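Long-range contact in fibrillarin-like rRNA/tRNA 2'-O-methyltransferase (Aeropyrum pernix, PDB 4DF3), which probably transfers a methyl group from S-adenosyl-L-methionine to ribose 2'-hydroxyls of rRNA and tRNA at sites chosen by a guide RNA: residues Ala29-Gly41 against Gly89-Pro101. The protein carries 2 engineered substitutions. Numbering follows the deposited sequence.
Sequences ATKNLVPGQRVYG and GTTASHMSDIIGP. With SAM (S-adenosylmethionine), chain C.
Tyr40 and Thr30 share a first torsion (chi1 56° for Tyr40) that sets CG of Tyr40 and OG1 of Thr30 between backbone N and carbonyl carbon and turns both hydroxyls to His94, whose CG stands anti to its own carbonyl carbon. The imidazole is gripped at both nitrogens: His94 ND1 donates to Thr30 OG1 at 2.8 Å, the oxygen lying close to the ring plane, and His94 NE2 is hydrogen-bonded to Tyr40 OH at 2.6 Å. Thr30 OG1 donates in turn to the anti lone pair of Asp97 OD2 (2.7 Å), extending the chain of bonds. The rings of Tyr40 and His94 meet rim to rim with planes 74° apart, while Thr90 CG2 sits over the centre of one tyrosine face in a CH-pi contact, 3.8 Å from the centroid. Replacing Tyr40 by alanine is likely to leave His94 NE2 without its hydroxyl mate and to take the ring from over the Thr90 methyl. These bonds join the end of strand 26-31, in the N-terminal antiparallel sheet, to helix 90-99, the first helix of the Rossmann-like methyltransferase fold after strand 80-84; nearby, Thr91 OG1 donates to atom O of the S-adenosylmethionine carboxylate. Farther along the helix, Asp97 OD1 accepts from Leu33 N at 2.8 Å, nearly straight at 169° but from above the carboxylate plane. Salt bridges from Arg53 to OD2 and Arg125 to OD1 probably stabilise the buried aspartate's negative charge. Leu33 CD2 rests 3.5 Å from Ser96 OG, which is itself hydrogen-bonded to Asn127 OD1, and Val39 CG2 packs on Ser93 CB at 3.8 Å.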
# COMPACT_ATOMS: atom_id res chain seq x y z
N ALA A 29 -3.70 -13.34 -0.31
CA ALA A 29 -2.75 -13.50 0.79
C ALA A 29 -1.35 -13.21 0.18
O ALA A 29 -1.19 -13.23 -1.02
CB ALA A 29 -2.78 -14.91 1.35
N THR A 30 -0.40 -12.87 1.04
CA THR A 30 0.97 -12.77 0.59
C THR A 30 1.81 -13.90 1.31
O THR A 30 1.40 -14.45 2.29
CB THR A 30 1.56 -11.42 0.89
OG1 THR A 30 1.32 -11.07 2.27
CG2 THR A 30 1.00 -10.43 -0.05
N LYS A 31 2.97 -14.23 0.76
CA LYS A 31 3.82 -15.22 1.39
C LYS A 31 4.60 -14.55 2.50
O LYS A 31 5.28 -13.53 2.28
CB LYS A 31 4.80 -15.80 0.36
CG LYS A 31 5.58 -17.00 0.91
CD LYS A 31 6.50 -17.58 -0.21
CE LYS A 31 5.63 -18.42 -1.17
NZ LYS A 31 6.45 -19.11 -2.24
N ASN A 32 4.53 -15.17 3.68
CA ASN A 32 5.09 -14.53 4.85
C ASN A 32 6.62 -14.40 4.76
O ASN A 32 7.34 -15.41 4.72
CB ASN A 32 4.63 -15.28 6.12
CG ASN A 32 4.80 -14.43 7.40
OD1 ASN A 32 5.44 -13.37 7.36
ND2 ASN A 32 4.18 -14.86 8.52
N LEU A 33 7.13 -13.16 4.72
CA LEU A 33 8.62 -12.99 4.77
C LEU A 33 9.20 -13.44 6.11
O LEU A 33 10.42 -13.70 6.18
CB LEU A 33 9.01 -11.53 4.60
CG LEU A 33 10.47 -11.20 4.30
CD1 LEU A 33 10.95 -11.86 2.99
CD2 LEU A 33 10.59 -9.66 4.20
N VAL A 34 8.39 -13.42 7.17
CA VAL A 34 8.88 -13.81 8.51
C VAL A 34 7.97 -14.89 9.08
O VAL A 34 7.09 -14.57 9.90
CB VAL A 34 8.90 -12.65 9.47
CG1 VAL A 34 9.62 -13.13 10.80
CG2 VAL A 34 9.68 -11.52 8.89
N PRO A 35 8.13 -16.13 8.56
CA PRO A 35 7.23 -17.23 8.85
C PRO A 35 7.18 -17.38 10.35
O PRO A 35 8.23 -17.25 10.97
CB PRO A 35 7.90 -18.44 8.19
CG PRO A 35 8.87 -17.94 7.28
CD PRO A 35 9.18 -16.53 7.61
N GLY A 36 5.98 -17.55 10.91
CA GLY A 36 5.76 -17.56 12.37
C GLY A 36 5.31 -16.24 13.00
O GLY A 36 4.99 -16.20 14.19
N GLN A 37 5.30 -15.15 12.24
CA GLN A 37 4.95 -13.85 12.82
C GLN A 37 3.69 -13.25 12.21
O GLN A 37 3.45 -13.36 11.00
CB GLN A 37 6.13 -12.85 12.75
CG GLN A 37 7.48 -13.43 13.23
CD GLN A 37 7.92 -13.00 14.66
OE1 GLN A 37 7.09 -12.69 15.53
NE2 GLN A 37 9.23 -12.98 14.89
N ARG A 38 2.90 -12.62 13.06
CA ARG A 38 1.59 -12.10 12.73
C ARG A 38 1.52 -10.59 13.10
O ARG A 38 1.73 -10.21 14.27
CB ARG A 38 0.55 -12.95 13.50
CG ARG A 38 -0.93 -12.51 13.45
CD ARG A 38 -1.80 -13.20 14.53
NE ARG A 38 -2.57 -14.34 14.01
CZ ARG A 38 -2.20 -15.62 14.07
NH1 ARG A 38 -1.04 -15.98 14.63
NH2 ARG A 38 -2.99 -16.56 13.56
N VAL A 39 1.20 -9.74 12.11
CA VAL A 39 1.27 -8.25 12.27
C VAL A 39 0.03 -7.55 12.87
O VAL A 39 0.16 -6.67 13.74
CB VAL A 39 1.71 -7.53 10.92
CG1 VAL A 39 1.47 -6.01 10.97
CG2 VAL A 39 3.15 -7.85 10.56
N TYR A 40 -1.16 -7.89 12.38
CA TYR A 40 -2.39 -7.23 12.85
C TYR A 40 -3.54 -8.21 13.14
O TYR A 40 -4.71 -7.96 12.79
CB TYR A 40 -2.82 -6.16 11.84
CG TYR A 40 -3.01 -6.64 10.43
CD1 TYR A 40 -4.29 -6.85 9.93
CD2 TYR A 40 -1.92 -6.81 9.56
CE1 TYR A 40 -4.49 -7.26 8.60
CE2 TYR A 40 -2.10 -7.24 8.25
CZ TYR A 40 -3.38 -7.47 7.77
OH TYR A 40 -3.64 -7.87 6.43
N GLY A 41 -3.19 -9.33 13.78
CA GLY A 41 -4.13 -10.42 13.99
C GLY A 41 -4.66 -10.98 12.68
O GLY A 41 -5.81 -11.47 12.63
N GLY A 89 1.93 -0.33 10.09
CA GLY A 89 2.53 -1.29 9.20
C GLY A 89 1.60 -2.32 8.57
O GLY A 89 2.07 -3.22 7.89
N THR A 90 0.29 -2.19 8.79
CA THR A 90 -0.67 -3.13 8.16
C THR A 90 -0.46 -3.39 6.65
O THR A 90 -0.18 -4.53 6.23
CB THR A 90 -2.09 -2.66 8.43
OG1 THR A 90 -2.36 -2.83 9.84
CG2 THR A 90 -3.05 -3.55 7.67
N THR A 91 -0.59 -2.34 5.84
CA THR A 91 -0.44 -2.50 4.39
C THR A 91 1.06 -2.66 4.08
O THR A 91 1.44 -3.43 3.16
CB THR A 91 -1.05 -1.29 3.65
OG1 THR A 91 -2.47 -1.21 3.96
CG2 THR A 91 -0.79 -1.41 2.16
N ALA A 92 1.91 -1.92 4.80
CA ALA A 92 3.36 -2.05 4.51
C ALA A 92 3.84 -3.48 4.75
O ALA A 92 4.78 -3.92 4.10
CB ALA A 92 4.18 -1.05 5.32
N SER A 93 3.23 -4.21 5.68
CA SER A 93 3.77 -5.55 5.93
C SER A 93 3.56 -6.44 4.70
O SER A 93 4.39 -7.30 4.37
CB SER A 93 3.09 -6.23 7.17
OG SER A 93 1.69 -6.45 6.97
N HIS A 94 2.41 -6.28 4.04
CA HIS A 94 2.21 -7.00 2.80
C HIS A 94 3.10 -6.50 1.66
O HIS A 94 3.57 -7.36 0.84
CB HIS A 94 0.71 -6.99 2.39
CG HIS A 94 -0.16 -7.72 3.39
ND1 HIS A 94 -0.30 -9.09 3.42
CD2 HIS A 94 -0.90 -7.23 4.41
CE1 HIS A 94 -1.07 -9.42 4.45
NE2 HIS A 94 -1.47 -8.30 5.04
N MET A 95 3.37 -5.21 1.60
CA MET A 95 4.35 -4.72 0.59
C MET A 95 5.70 -5.40 0.89
O MET A 95 6.38 -5.89 -0.03
CB MET A 95 4.52 -3.22 0.64
CG MET A 95 3.33 -2.53 0.14
SD MET A 95 3.62 -0.78 0.45
CE MET A 95 2.30 0.09 -0.37
N SER A 96 6.06 -5.47 2.17
CA SER A 96 7.34 -6.09 2.61
C SER A 96 7.39 -7.56 2.16
O SER A 96 8.42 -7.99 1.60
CB SER A 96 7.52 -5.94 4.15
OG SER A 96 8.44 -6.88 4.67
N ASP A 97 6.27 -8.31 2.33
CA ASP A 97 6.23 -9.67 1.78
C ASP A 97 6.56 -9.74 0.27
O ASP A 97 7.30 -10.61 -0.16
CB ASP A 97 4.88 -10.35 2.04
CG ASP A 97 4.65 -10.69 3.50
OD1 ASP A 97 5.63 -10.80 4.30
OD2 ASP A 97 3.46 -10.90 3.87
N ILE A 98 5.90 -8.88 -0.52
CA ILE A 98 6.01 -8.93 -2.00
C ILE A 98 7.37 -8.53 -2.47
O ILE A 98 7.98 -9.21 -3.31
CB ILE A 98 4.91 -8.01 -2.63
CG1 ILE A 98 3.55 -8.66 -2.28
CG2 ILE A 98 5.01 -7.90 -4.15
CD1 ILE A 98 2.39 -7.65 -2.49
N ILE A 99 7.87 -7.44 -1.91
CA ILE A 99 9.17 -6.90 -2.38
C ILE A 99 10.33 -7.75 -2.00
O ILE A 99 11.37 -7.73 -2.70
CB ILE A 99 9.44 -5.42 -1.93
CG1 ILE A 99 9.70 -5.30 -0.45
CG2 ILE A 99 8.29 -4.52 -2.43
CD1 ILE A 99 9.74 -3.79 0.06
N GLY A 100 10.18 -8.53 -0.91
CA GLY A 100 11.22 -9.50 -0.49
C GLY A 100 12.44 -8.83 0.12
O GLY A 100 12.46 -7.63 0.32
N PRO A 101 13.48 -9.62 0.43
CA PRO A 101 14.69 -9.13 1.17
C PRO A 101 15.50 -8.02 0.51
O PRO A 101 16.16 -7.24 1.25
CB PRO A 101 15.55 -10.39 1.30
CG PRO A 101 15.21 -11.19 0.07
CD PRO A 101 13.64 -11.04 0.02
N SAM C . -1.42 3.34 5.32
CA SAM C . -1.87 2.70 6.59
C SAM C . -2.33 1.28 6.24
O SAM C . -2.85 1.03 5.13
OXT SAM C . -2.19 0.38 7.06
CB SAM C . -3.06 3.47 7.27
CG SAM C . -2.61 4.92 7.37
SD SAM C . -3.49 5.95 8.57
CE SAM C . -4.91 6.16 7.47
C5' SAM C . -2.68 7.57 8.32
C4' SAM C . -1.38 7.74 9.12
O4' SAM C . -0.59 8.82 8.66
C3' SAM C . -1.53 7.99 10.62
O3' SAM C . -0.81 6.93 11.25
C2' SAM C . -1.02 9.41 10.88
O2' SAM C . -0.35 9.52 12.11
C1' SAM C . -0.04 9.62 9.73
N9 SAM C . 0.05 11.00 9.22
C8 SAM C . -0.94 11.98 9.07
N7 SAM C . -0.35 13.12 8.55
C5 SAM C . 0.96 12.89 8.39
C6 SAM C . 1.99 13.67 7.88
N6 SAM C . 1.84 14.98 7.45
N1 SAM C . 3.20 12.99 7.85
C2 SAM C . 3.50 11.71 8.25
N3 SAM C . 2.46 10.95 8.75
C4 SAM C . 1.25 11.56 8.82
O HOH W 1 7.58 -13.05 1.29